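Local coordinates for topoisomerase IV subunit A (PDB 1ZVT), which forms the C-terminal beta-pinwheel domain of a type II topoisomerase that decatenates DNA, a domain that probably binds DNA and shapes substrate specificity, at residues M100-A104 and L128-H133; L147-T151 and I175-P179; R155-F159 and V221-R227; I204-R209 and R233-R237. All coordinates share one frame; numbering follows the deposited sequence.

Interaction 1. Residues M100-A104 and L128-H133; sequences MASDA and LPENAH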
loop_
_atom_site.group_PDB
_atom_site.type_symbol
_atom_site.label_atom_id
_atom_site.label_comp_id
_atom_site.label_asym_id
_atom_site.label_seq_id
_atom_site.Cartn_x
_atom_site.Cartn_y
_atom_site.Cartn_z
ATOM N N MET A 100 6.719 -1.316 3.085
ATOM C CA MET A 100 6.672 -0.004 2.429
ATOM C C MET A 100 7.609 -0.029 1.239
ATOM O O MET A 100 8.703 -0.591 1.328
ATOM C CB MET A 100 7.142 1.102 3.383
ATOM C CG MET A 100 6.258 1.327 4.602
ATOM S SD MET A 100 4.536 1.754 4.199
ATOM C CE MET A 100 4.697 3.083 3.044
ATOM N N ALA A 101 7.196 0.571 0.121
ATOM C CA ALA A 101 8.023 0.525 -1.080
ATOM C C ALA A 101 7.666 1.621 -2.056
ATOM O O ALA A 101 6.559 2.202 -2.004
ATOM C CB ALA A 101 7.901 -0.854 -1.759
ATOM N N SER A 102 8.612 1.909 -2.947
ATOM C CA SER A 102 8.353 2.814 -4.068
ATOM C C SER A 102 8.418 2.049 -5.390
ATOM O O SER A 102 9.014 0.957 -5.492
ATOM C CB SER A 102 9.392 3.940 -4.082
ATOM O OG SER A 102 10.659 3.416 -4.454
ATOM N N ASP A 103 7.856 2.636 -6.439
ATOM C CA ASP A 103 7.864 1.951 -7.729
ATOM C C ASP A 103 9.227 2.029 -8.426
ATOM O O ASP A 103 9.403 1.470 -9.495
ATOM C CB ASP A 103 6.730 2.443 -8.654
ATOM C CG ASP A 103 6.921 3.848 -9.145
ATOM O OD1 ASP A 103 7.877 4.551 -8.743
ATOM O OD2 ASP A 103 6.055 4.282 -9.938
ATOM N N ALA A 104 10.200 2.665 -7.785
ATOM C CA ALA A 104 11.588 2.540 -8.249
ATOM C C ALA A 104 12.200 1.186 -7.837
ATOM O O ALA A 104 13.316 0.864 -8.249
ATOM C CB ALA A 104 12.422 3.717 -7.678
ATOM N N LEU A 128 11.100 9.042 -2.125
ATOM C CA LEU A 128 10.870 8.659 -3.512
ATOM C C LEU A 128 11.941 9.231 -4.421
ATOM O O LEU A 128 12.179 10.460 -4.419
ATOM C CB LEU A 128 9.527 9.178 -3.994
ATOM C CG LEU A 128 8.304 8.715 -3.205
ATOM C CD1 LEU A 128 7.077 9.396 -3.765
ATOM C CD2 LEU A 128 8.175 7.191 -3.289
ATOM N N PRO A 129 12.574 8.357 -5.217
ATOM C CA PRO A 129 13.420 8.807 -6.342
ATOM C C PRO A 129 12.669 9.664 -7.337
ATOM O O PRO A 129 11.456 9.751 -7.277
ATOM C CB PRO A 129 13.863 7.487 -6.992
ATOM C CG PRO A 129 13.885 6.524 -5.833
ATOM C CD PRO A 129 12.617 6.889 -5.054
ATOM N N GLU A 130 13.407 10.305 -8.249
ATOM C CA GLU A 130 12.824 11.212 -9.214
ATOM C C GLU A 130 11.668 10.560 -9.973
ATOM O O GLU A 130 11.835 9.499 -10.582
ATOM C CB GLU A 130 13.899 11.676 -10.201
ATOM C CG GLU A 130 13.442 12.826 -11.069
ATOM C CD GLU A 130 14.454 13.187 -12.139
ATOM O OE1 GLU A 130 15.426 12.418 -12.351
ATOM O OE2 GLU A 130 14.268 14.246 -12.775
ATOM N N ASN A 131 10.494 11.191 -9.899
ATOM C CA ASN A 131 9.292 10.723 -10.604
ATOM C C ASN A 131 8.742 9.390 -10.117
ATOM O O ASN A 131 7.912 8.759 -10.789
ATOM C CB ASN A 131 9.551 10.688 -12.115
ATOM C CG ASN A 131 9.928 12.053 -12.657
ATOM O OD1 ASN A 131 9.429 13.082 -12.176
ATOM N ND2 ASN A 131 10.849 12.087 -13.628
ATOM N N ALA A 132 9.180 8.961 -8.945
ATOM C CA ALA A 132 8.682 7.695 -8.405
ATOM C C ALA A 132 7.390 7.912 -7.635
ATOM O O ALA A 132 7.060 9.054 -7.263
ATOM C CB ALA A 132 9.719 7.054 -7.511
ATOM N N HIS A 133 6.693 6.803 -7.386
ATOM C CA HIS A 133 5.424 6.810 -6.652
ATOM C C HIS A 133 5.464 5.788 -5.549
ATOM O O HIS A 133 6.245 4.824 -5.602
ATOM C CB HIS A 133 4.274 6.471 -7.602
ATOM C CG HIS A 133 4.246 7.337 -8.821
ATOM N ND1 HIS A 133 4.948 7.026 -9.964
ATOM C CD2 HIS A 133 3.661 8.536 -9.049
ATOM C CE1 HIS A 133 4.780 7.988 -10.857
ATOM N NE2 HIS A 133 3.991 8.909 -10.332
#

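Interaction 2. Residues L147-T151 and I175-P179; sequences LLAIT and IINIP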
loop_
_atom_site.group_PDB
_atom_site.type_symbol
_atom_site.label_atom_id
_atom_site.label_comp_id
_atom_site.label_asym_id
_atom_site.label_seq_id
_atom_site.Cartn_x
_atom_site.Cartn_y
_atom_site.Cartn_z
ATOM N N LEU A 147 7.645 -12.334 -0.563
ATOM C CA LEU A 147 7.443 -11.082 -1.296
ATOM C C LEU A 147 7.480 -11.428 -2.779
ATOM O O LEU A 147 8.339 -12.190 -3.214
ATOM C CB LEU A 147 8.580 -10.097 -0.947
ATOM C CG LEU A 147 8.602 -8.714 -1.614
ATOM C CD1 LEU A 147 9.345 -7.724 -0.729
ATOM C CD2 LEU A 147 9.220 -8.773 -3.019
ATOM N N LEU A 148 6.534 -10.893 -3.543
ATOM C CA LEU A 148 6.491 -11.142 -4.976
ATOM C C LEU A 148 6.405 -9.795 -5.661
ATOM O O LEU A 148 5.520 -8.977 -5.348
ATOM C CB LEU A 148 5.295 -12.029 -5.356
ATOM C CG LEU A 148 5.129 -12.269 -6.856
ATOM C CD1 LEU A 148 6.296 -13.048 -7.470
ATOM C CD2 LEU A 148 3.822 -12.980 -7.155
ATOM N N ALA A 149 7.384 -9.529 -6.521
ATOM C CA ALA A 149 7.437 -8.261 -7.234
ATOM C C ALA A 149 7.283 -8.528 -8.707
ATOM O O ALA A 149 7.854 -9.487 -9.234
ATOM C CB ALA A 149 8.826 -7.579 -7.002
ATOM N N ILE A 150 6.514 -7.675 -9.385
ATOM C CA ILE A 150 6.333 -7.771 -10.836
ATOM C C ILE A 150 6.600 -6.389 -11.414
ATOM O O ILE A 150 6.014 -5.412 -10.954
ATOM C CB ILE A 150 4.874 -8.179 -11.224
ATOM C CG1 ILE A 150 4.493 -9.489 -10.494
ATOM C CG2 ILE A 150 4.751 -8.301 -12.763
ATOM C CD1 ILE A 150 3.015 -9.883 -10.756
ATOM N N THR A 151 7.493 -6.297 -12.395
ATOM C CA THR A 151 7.812 -4.993 -12.990
ATOM C C THR A 151 6.926 -4.626 -14.188
ATOM O O THR A 151 6.269 -5.497 -14.786
ATOM C CB THR A 151 9.284 -4.914 -13.465
ATOM O OG1 THR A 151 9.474 -5.738 -14.620
ATOM C CG2 THR A 151 10.232 -5.385 -12.366
ATOM N N ILE A 175 14.626 -3.991 -3.653
ATOM C CA ILE A 175 13.766 -5.173 -3.716
ATOM C C ILE A 175 14.043 -5.919 -5.024
ATOM O O ILE A 175 14.325 -7.111 -5.023
ATOM C CB ILE A 175 12.279 -4.738 -3.646
ATOM C CG1 ILE A 175 11.982 -4.202 -2.243
ATOM C CG2 ILE A 175 11.321 -5.885 -4.036
ATOM C CD1 ILE A 175 10.647 -3.447 -2.131
ATOM N N ILE A 176 13.967 -5.188 -6.134
ATOM C CA ILE A 176 14.175 -5.745 -7.457
ATOM C C ILE A 176 14.961 -4.720 -8.271
ATOM O O ILE A 176 14.754 -3.516 -8.118
ATOM C CB ILE A 176 12.801 -6.116 -8.107
ATOM C CG1 ILE A 176 12.982 -6.737 -9.495
ATOM C CG2 ILE A 176 11.892 -4.890 -8.198
ATOM C CD1 ILE A 176 11.735 -7.443 -10.031
ATOM N N ASN A 177 15.887 -5.176 -9.109
ATOM C CA ASN A 177 16.725 -4.223 -9.837
ATOM C C ASN A 177 16.013 -3.617 -11.028
ATOM O O ASN A 177 15.656 -4.315 -11.968
ATOM C CB ASN A 177 18.021 -4.860 -10.317
ATOM C CG ASN A 177 18.967 -3.828 -10.907
ATOM O OD1 ASN A 177 19.334 -3.898 -12.085
ATOM N ND2 ASN A 177 19.355 -2.862 -10.093
ATOM N N ILE A 178 15.774 -2.322 -10.944
ATOM C CA ILE A 178 15.254 -1.538 -12.061
ATOM C C ILE A 178 16.242 -0.370 -12.220
ATOM O O ILE A 178 16.457 0.396 -11.281
ATOM C CB ILE A 178 13.841 -1.024 -11.760
ATOM C CG1 ILE A 178 12.924 -2.225 -11.401
ATOM C CG2 ILE A 178 13.277 -0.235 -12.965
ATOM C CD1 ILE A 178 11.557 -1.843 -10.951
ATOM N N PRO A 179 16.874 -0.266 -13.395
ATOM C CA PRO A 179 17.855 0.795 -13.612
ATOM C C PRO A 179 17.238 2.159 -13.294
ATOM O O PRO A 179 16.129 2.452 -13.731
ATOM C CB PRO A 179 18.188 0.669 -15.100
ATOM C CG PRO A 179 17.906 -0.780 -15.434
ATOM C CD PRO A 179 16.731 -1.158 -14.558
#

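Interaction 3. Residues R155-F159 and V221-R227; sequences RMLMF and VTGERGR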
loop_
_atom_site.group_PDB
_atom_site.type_symbol
_atom_site.label_atom_id
_atom_site.label_comp_id
_atom_site.label_asym_id
_atom_site.label_seq_id
_atom_site.Cartn_x
_atom_site.Cartn_y
_atom_site.Cartn_z
ATOM N N ARG A 155 8.950 -8.460 -15.549
ATOM C CA ARG A 155 9.833 -9.371 -14.820
ATOM C C ARG A 155 9.260 -9.678 -13.452
ATOM O O ARG A 155 8.655 -8.815 -12.828
ATOM C CB ARG A 155 11.249 -8.807 -14.675
ATOM C CG ARG A 155 11.962 -8.682 -16.023
ATOM C CD ARG A 155 13.397 -8.243 -15.900
ATOM N NE ARG A 155 13.981 -8.409 -17.228
ATOM C CZ ARG A 155 13.870 -7.513 -18.201
ATOM N NH1 ARG A 155 13.245 -6.357 -17.989
ATOM N NH2 ARG A 155 14.376 -7.780 -19.397
ATOM N N MET A 156 9.460 -10.913 -12.996
ATOM C CA MET A 156 8.947 -11.373 -11.700
ATOM C C MET A 156 10.086 -11.869 -10.813
ATOM O O MET A 156 11.008 -12.561 -11.269
ATOM C CB MET A 156 7.913 -12.500 -11.879
ATOM C CG MET A 156 6.691 -12.088 -12.661
ATOM S SD MET A 156 5.493 -13.442 -12.753
ATOM C CE MET A 156 5.412 -13.980 -11.092
ATOM N N LEU A 157 10.032 -11.499 -9.542
ATOM C CA LEU A 157 11.014 -11.994 -8.568
ATOM C C LEU A 157 10.302 -12.312 -7.278
ATOM O O LEU A 157 9.489 -11.514 -6.827
ATOM C CB LEU A 157 12.078 -10.923 -8.282
ATOM C CG LEU A 157 13.208 -11.306 -7.305
ATOM C CD1 LEU A 157 14.110 -12.384 -7.875
ATOM C CD2 LEU A 157 14.053 -10.100 -6.928
ATOM N N MET A 158 10.620 -13.456 -6.680
ATOM C CA MET A 158 10.023 -13.833 -5.386
ATOM C C MET A 158 11.141 -14.191 -4.401
ATOM O O MET A 158 12.075 -14.908 -4.760
ATOM C CB MET A 158 9.074 -15.033 -5.519
ATOM C CG MET A 158 8.301 -15.321 -4.239
ATOM S SD MET A 158 6.973 -16.506 -4.533
ATOM C CE MET A 158 7.834 -18.058 -4.605
ATOM N N PHE A 159 11.036 -13.713 -3.162
ATOM C CA PHE A 159 11.974 -14.114 -2.101
ATOM C C PHE A 159 11.290 -13.899 -0.751
ATOM O O PHE A 159 10.312 -13.151 -0.678
ATOM C CB PHE A 159 13.300 -13.325 -2.183
ATOM C CG PHE A 159 13.134 -11.827 -2.074
ATOM C CD1 PHE A 159 12.989 -11.208 -0.828
ATOM C CD2 PHE A 159 13.169 -11.033 -3.219
ATOM C CE1 PHE A 159 12.840 -9.815 -0.736
ATOM C CE2 PHE A 159 13.010 -9.649 -3.137
ATOM C CZ PHE A 159 12.856 -9.044 -1.887
ATOM N N VAL A 221 10.466 -18.386 -10.341
ATOM C CA VAL A 221 10.841 -16.968 -10.330
ATOM C C VAL A 221 11.437 -16.567 -8.982
ATOM O O VAL A 221 11.661 -15.393 -8.743
ATOM C CB VAL A 221 9.652 -15.988 -10.726
ATOM C CG1 VAL A 221 9.079 -16.353 -12.107
ATOM C CG2 VAL A 221 8.568 -15.966 -9.657
ATOM N N THR A 222 11.682 -17.548 -8.109
ATOM C CA THR A 222 12.342 -17.266 -6.836
ATOM C C THR A 222 13.816 -16.931 -7.095
ATOM O O THR A 222 14.464 -17.549 -7.950
ATOM C CB THR A 222 12.134 -18.422 -5.846
ATOM O OG1 THR A 222 10.726 -18.625 -5.666
ATOM C CG2 THR A 222 12.749 -18.111 -4.501
ATOM N N GLY A 223 14.345 -15.938 -6.387
ATOM C CA GLY A 223 15.717 -15.523 -6.611
ATOM C C GLY A 223 16.178 -14.635 -5.479
ATOM O O GLY A 223 15.451 -14.421 -4.505
ATOM N N GLU A 224 17.384 -14.113 -5.606
ATOM C CA GLU A 224 17.932 -13.277 -4.554
ATOM C C GLU A 224 17.319 -11.886 -4.648
ATOM O O GLU A 224 17.159 -11.357 -5.733
ATOM C CB GLU A 224 19.452 -13.192 -4.718
ATOM C CG GLU A 224 20.179 -12.533 -3.565
ATOM C CD GLU A 224 20.445 -13.483 -2.387
ATOM O OE1 GLU A 224 20.666 -14.689 -2.625
ATOM O OE2 GLU A 224 20.460 -13.004 -1.225
ATOM N N ARG A 225 17.010 -11.298 -3.495
ATOM C CA ARG A 225 16.589 -9.905 -3.438
ATOM C C ARG A 225 17.561 -9.016 -4.204
ATOM O O ARG A 225 18.791 -9.182 -4.096
ATOM C CB ARG A 225 16.491 -9.443 -1.983
ATOM C CG ARG A 225 16.297 -7.942 -1.848
ATOM C CD ARG A 225 16.030 -7.518 -0.405
ATOM N NE ARG A 225 17.223 -7.592 0.449
ATOM C CZ ARG A 225 18.173 -6.662 0.495
ATOM N NH1 ARG A 225 18.116 -5.591 -0.300
ATOM N NH2 ARG A 225 19.192 -6.807 1.330
ATOM N N GLY A 226 17.014 -8.109 -5.012
ATOM C CA GLY A 226 17.824 -7.144 -5.743
ATOM C C GLY A 226 18.252 -7.575 -7.133
ATOM O O GLY A 226 18.871 -6.792 -7.865
ATOM N N ARG A 227 17.951 -8.829 -7.490
ATOM C CA ARG A 227 18.119 -9.329 -8.845
ATOM C C ARG A 227 17.054 -8.672 -9.739
ATOM O O ARG A 227 16.102 -8.044 -9.228
ATOM C CB ARG A 227 17.985 -10.864 -8.879
ATOM C CG ARG A 227 19.163 -11.630 -8.288
ATOM C CD ARG A 227 20.083 -12.139 -9.375
ATOM N NE ARG A 227 21.273 -12.824 -8.872
ATOM C CZ ARG A 227 22.425 -12.866 -9.539
ATOM N NH1 ARG A 227 22.525 -12.259 -10.716
ATOM N NH2 ARG A 227 23.484 -13.505 -9.041
HETATM O O HOH W 1 13.444 -14.458 -10.969
#

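Interaction 4. Residues I204-R209 and R233-R237; sequences IHVGKR and RGLQR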
loop_
_atom_site.group_PDB
_atom_site.type_symbol
_atom_site.label_atom_id
_atom_site.label_comp_id
_atom_site.label_asym_id
_atom_site.label_seq_id
_atom_site.Cartn_x
_atom_site.Cartn_y
_atom_site.Cartn_z
ATOM N N ILE A 204 -3.132 -14.297 -13.569
ATOM C CA ILE A 204 -2.882 -12.940 -14.060
ATOM C C ILE A 204 -3.454 -12.833 -15.458
ATOM O O ILE A 204 -3.185 -13.698 -16.303
ATOM C CB ILE A 204 -1.347 -12.636 -14.064
ATOM C CG1 ILE A 204 -0.746 -12.810 -12.663
ATOM C CG2 ILE A 204 -1.048 -11.242 -14.618
ATOM C CD1 ILE A 204 0.769 -12.637 -12.592
ATOM N N HIS A 205 -4.237 -11.778 -15.720
ATOM C CA HIS A 205 -4.799 -11.574 -17.040
ATOM C C HIS A 205 -4.294 -10.288 -17.651
ATOM O O HIS A 205 -4.087 -9.307 -16.949
ATOM C CB HIS A 205 -6.312 -11.480 -16.991
ATOM C CG HIS A 205 -6.964 -12.591 -16.232
ATOM N ND1 HIS A 205 -7.878 -13.437 -16.814
ATOM C CD2 HIS A 205 -6.851 -12.984 -14.945
ATOM C CE1 HIS A 205 -8.305 -14.303 -15.918
ATOM N NE2 HIS A 205 -7.711 -14.041 -14.770
ATOM N N VAL A 206 -4.051 -10.330 -18.954
ATOM C CA VAL A 206 -3.799 -9.148 -19.747
ATOM C C VAL A 206 -4.763 -9.293 -20.915
ATOM O O VAL A 206 -4.510 -10.099 -21.822
ATOM C CB VAL A 206 -2.353 -9.138 -20.330
ATOM C CG1 VAL A 206 -2.145 -7.956 -21.241
ATOM C CG2 VAL A 206 -1.272 -9.181 -19.215
ATOM N N GLY A 207 -5.841 -8.517 -20.903
ATOM C CA GLY A 207 -6.926 -8.711 -21.882
ATOM C C GLY A 207 -7.400 -10.160 -21.843
ATOM O O GLY A 207 -7.662 -10.711 -20.765
ATOM N N LYS A 208 -7.458 -10.784 -23.014
ATOM C CA LYS A 208 -7.941 -12.162 -23.144
ATOM C C LYS A 208 -6.817 -13.210 -23.060
ATOM O O LYS A 208 -7.008 -14.359 -23.479
ATOM C CB LYS A 208 -8.745 -12.344 -24.447
ATOM C CG LYS A 208 -9.936 -11.384 -24.646
ATOM C CD LYS A 208 -10.712 -11.113 -23.367
ATOM C CE LYS A 208 -11.966 -10.291 -23.642
ATOM N NZ LYS A 208 -12.381 -9.503 -22.426
ATOM N N ARG A 209 -5.658 -12.810 -22.530
ATOM C CA ARG A 209 -4.531 -13.719 -22.271
ATOM C C ARG A 209 -4.519 -13.963 -20.775
ATOM O O ARG A 209 -4.765 -13.034 -20.012
ATOM C CB ARG A 209 -3.221 -13.050 -22.686
ATOM C CG ARG A 209 -1.968 -13.869 -22.424
ATOM C CD ARG A 209 -0.703 -13.009 -22.440
ATOM N NE ARG A 209 -0.187 -12.780 -21.088
ATOM C CZ ARG A 209 0.829 -13.449 -20.547
ATOM N NH1 ARG A 209 1.472 -14.381 -21.241
ATOM N NH2 ARG A 209 1.216 -13.178 -19.310
ATOM N N ARG A 233 7.144 -13.103 -21.275
ATOM C CA ARG A 233 6.684 -12.436 -22.496
ATOM C C ARG A 233 5.210 -12.085 -22.406
ATOM O O ARG A 233 4.388 -12.922 -22.050
ATOM C CB ARG A 233 6.895 -13.284 -23.758
ATOM C CG ARG A 233 7.062 -12.397 -25.004
ATOM C CD ARG A 233 6.499 -12.993 -26.292
ATOM N NE ARG A 233 7.228 -14.180 -26.719
ATOM C CZ ARG A 233 6.945 -14.896 -27.809
ATOM N NH1 ARG A 233 5.941 -14.551 -28.615
ATOM N NH2 ARG A 233 7.676 -15.962 -28.098
ATOM N N GLY A 234 4.887 -10.841 -22.743
ATOM C CA GLY A 234 3.507 -10.394 -22.771
ATOM C C GLY A 234 2.927 -10.012 -21.426
ATOM O O GLY A 234 1.768 -9.607 -21.354
ATOM N N LEU A 235 3.716 -10.104 -20.354
ATOM C CA LEU A 235 3.202 -9.731 -19.020
ATOM C C LEU A 235 3.360 -8.226 -18.739
ATOM O O LEU A 235 4.101 -7.820 -17.840
ATOM C CB LEU A 235 3.857 -10.578 -17.913
ATOM C CG LEU A 235 3.145 -10.628 -16.554
ATOM C CD1 LEU A 235 1.860 -11.422 -16.634
ATOM C CD2 LEU A 235 4.084 -11.237 -15.521
ATOM N N GLN A 236 2.674 -7.415 -19.535
ATOM C CA GLN A 236 2.676 -5.969 -19.417
ATOM C C GLN A 236 1.230 -5.499 -19.466
ATOM O O GLN A 236 0.412 -6.130 -20.145
ATOM C CB GLN A 236 3.427 -5.347 -20.590
ATOM C CG GLN A 236 4.902 -5.634 -20.588
ATOM C CD GLN A 236 5.614 -4.795 -21.606
ATOM O OE1 GLN A 236 6.048 -3.676 -21.318
ATOM N NE2 GLN A 236 5.721 -5.307 -22.808
ATOM N N ARG A 237 0.930 -4.406 -18.751
ATOM C CA ARG A 237 -0.421 -3.835 -18.647
ATOM C C ARG A 237 -1.377 -4.880 -18.092
ATOM O O ARG A 237 -2.434 -5.148 -18.645
ATOM C CB ARG A 237 -0.908 -3.227 -19.976
ATOM C CG ARG A 237 0.058 -2.151 -20.527
ATOM C CD ARG A 237 -0.576 -1.368 -21.669
ATOM N NE ARG A 237 -1.041 -2.228 -22.759
ATOM C CZ ARG A 237 -1.250 -1.811 -24.008
ATOM N NH1 ARG A 237 -1.012 -0.547 -24.350
ATOM N NH2 ARG A 237 -1.681 -2.665 -24.928
#

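Interaction 1. Residues M100-A104 and L128-H133
Asp103, in the turn that follows strand 97-101 of a beta-pinwheel blade, grips His133 at the far side of a type II beta turn that runs from Pro129 to Ala132. Both segments belong to the gyrase-type C-terminal propeller family. Three hydrogen bonds make the firm part of the contact. The backbone N of Asp103 donates to His133 O at 2.8 Å, and the carboxylate answers twice. His133 N reaches Asp103 OD1 at 2.9 Å from well above the carboxylate plane, while the ring atom ND1 of His133 meets Asp103 OD2 on its syn side. With chi1 at 69°, CG of Asp103 sits between its own backbone N and carbonyl carbon, which swings the carboxylate across to the histidine. Ring and carboxylate planes stand 89° apart, and the two bonds should limit rotation of both groups. The pairing may favour a protonated imidazole.

Deeper in, where Ser102 and Ala104 are buried, the packing is apolar: CB of Ser102 lies 3.6 Å from Leu128 CD2, and the methyl of Ala104 rests on Pro129 CG at 3.7 Å. The polar grip sits at the solvent side, with His133 exposed beyond Asp103 and Glu130 and Asn131 exposed at the tip of the turn. Asn131 ND2 is hydrogen-bonded to Ala184 O. The turn itself is closed by Ala132 N donating to Pro129 O at 2.9 Å.

Interaction 2. Residues L147-T151 and I175-P179
One face of a strand in a beta-pinwheel blade meets the loop leading to helix 180-184 here: strand 146-151 presents alternate residues Leu147, Ala149 and Thr151 to a row of isoleucines. The two chain segments run nearly parallel, 9° apart, but lie too far from each other for backbone pairing, with Ala149 CA and Ile176 CA 7.2 Å apart. Side chains bridge the distance.

At one end the side chains of Leu147 and Ile175 cross at about a right angle, CD2 of Leu147 touching CG2 of Ile175 at 3.7 Å. In the middle the methyl of Ala149 is shared, 4.2 Å from Ile175 CG2 and 4.2 Å from Ile176 CD1. At the other end Thr151 turns its methyl inward. CG2 of Thr151 presses on Ile176 CD1 at 3.5 Å, closer than usual for two carbons, and meets Ile178 CD1 at 4.0 Å as the side chains of Thr151 and Ile178 slide past each other in opposite directions. Ile176 is extended toward the strand, CG1 anti to its backbone N (chi1 -179°), which carries CD1 in between Ala149 and Thr151.

The hydroxyl of Thr151 serves the strand instead: with chi1 at 71°, OG1 accepts a hydrogen bond from Arg155 N across the hairpin turn. Around the contact, Leu190 packs on Ala149 and Leu157 on Ile176. All six touching residues are buried, and the joint between strand and loop therefore rests on shape complementarity and the exclusion of water, while the one polar side chain in it is satisfied within its own hairpin.

Interaction 3. Residues R155-F159 and V221-R227
The Phe159 ring carries Arg225 on one face: CB of Arg225 stands 3.6 Å above the ring centre, 11° off its normal, in a CH-pi contact. CG of Arg225 extends the cover to the rim, 3.6 Å from Phe159 CZ. At the ring edge, in plane, lies CD2 of Leu157 from the same strand. The contact is made by CB, CG and CD of Arg225; the guanidinium, turned 66° to the ring, continues to Lys174 O, to which NH1 is hydrogen-bonded.

Leu157 has CG anti to its backbone N (chi1 -178°). Its CD1 meets Gly223 CA at 3.7 Å, just ahead of the type II turn from Glu224 to Arg227, and its CD2 meets Glu224 O within that turn at 3.6 Å.

Between these two side chains, the backbones form a single bridge joining Met158 and Thr222. Met158 N donates to Val221 O at 3.0 Å, and Gly223 N returns a bond to Met158 O at 3.0 Å. A water donates to both Met156 O and Val221 O, and gives Val221 O a second partner. Val221 packs its CG2 on Met156 CE at 4.0 Å.

The loop thus lines the side of strand 155-160 away from strand 146-151, running from helix 215-219, where Leu218 packs on Met156 and Met158, to strand 230-231, whose Thr230 pairs with Met156.

Interaction 4. Residues I204-R209 and R233-R237
Arg209 reaches over the loop at Gly234. Its chain leaves CB with CG anti to the backbone N (chi1 178°), stays extended to CD and then turns about the CG-CD bond, which swings NE aside. NE then lies 3.7 Å from Gly234 O, and one face of the guanidinium meets the Gly234 carbonyl group and Leu235 N, both toward its rim. At the tip, NH1 approaches Arg233 O at 3.4 Å, at an angle too poor for a hydrogen bond, while NH2 is 3.3 Å from Leu235 CD1, which lies in the guanidinium plane at its edge. The charge is thus close to two carbonyl oxygens that may steady it.

CD1 of Leu235 is also met by Ile204, whose CG2 touches it at 3.5 Å as the two side chains cross at about a right angle. Both methyls of Val206 meet Gln236 O, CG1 the closer at 3.3 Å, and CG2 is also 3.7 Å from Gly234 O. Leu235 centres an inverse gamma turn; Gly234 O, weakly bonded to Gln236 N in this turn, and Gln236 O both face Val206. Ile204 and Leu235 are buried, and Ile150 of strand 146-151 packs on both.

Val206 N to Arg209 O and Arg209 N to Val206 O, each 3.0 Å, close a type II' turn with Gly207 at positive phi, the classic two-residue beta-hairpin, here joining strands 201-206 and 209-213.

Overall arrangement
Interactions 2 and 3 are the most closely coupled, with centres about 7 Å apart: strands 146-151 and 155-160 are neighbours in one sheet, and two probable backbone hydrogen bonds join the contacts, Leu147 N to Phe159 O at 2.8 Å and Gly226 N to Ile175 O at 2.9 Å. Interaction 1 belongs to the preceding sheet and meets interaction 2 through Ala101 CB and Ile175 CD1, 3.8 Å apart. Interaction 4 lies in the last sheet, about 24 Å from interaction 1 between centres and not touching it. It reaches interaction 3 through Leu235 CD2, 3.8 Å from Met156 SD, and interaction 2 through both Ile204 CD1, 4.0 Å from Ile150 CD1, and Leu235 CD2, 4.1 Å from Ile150 CG2.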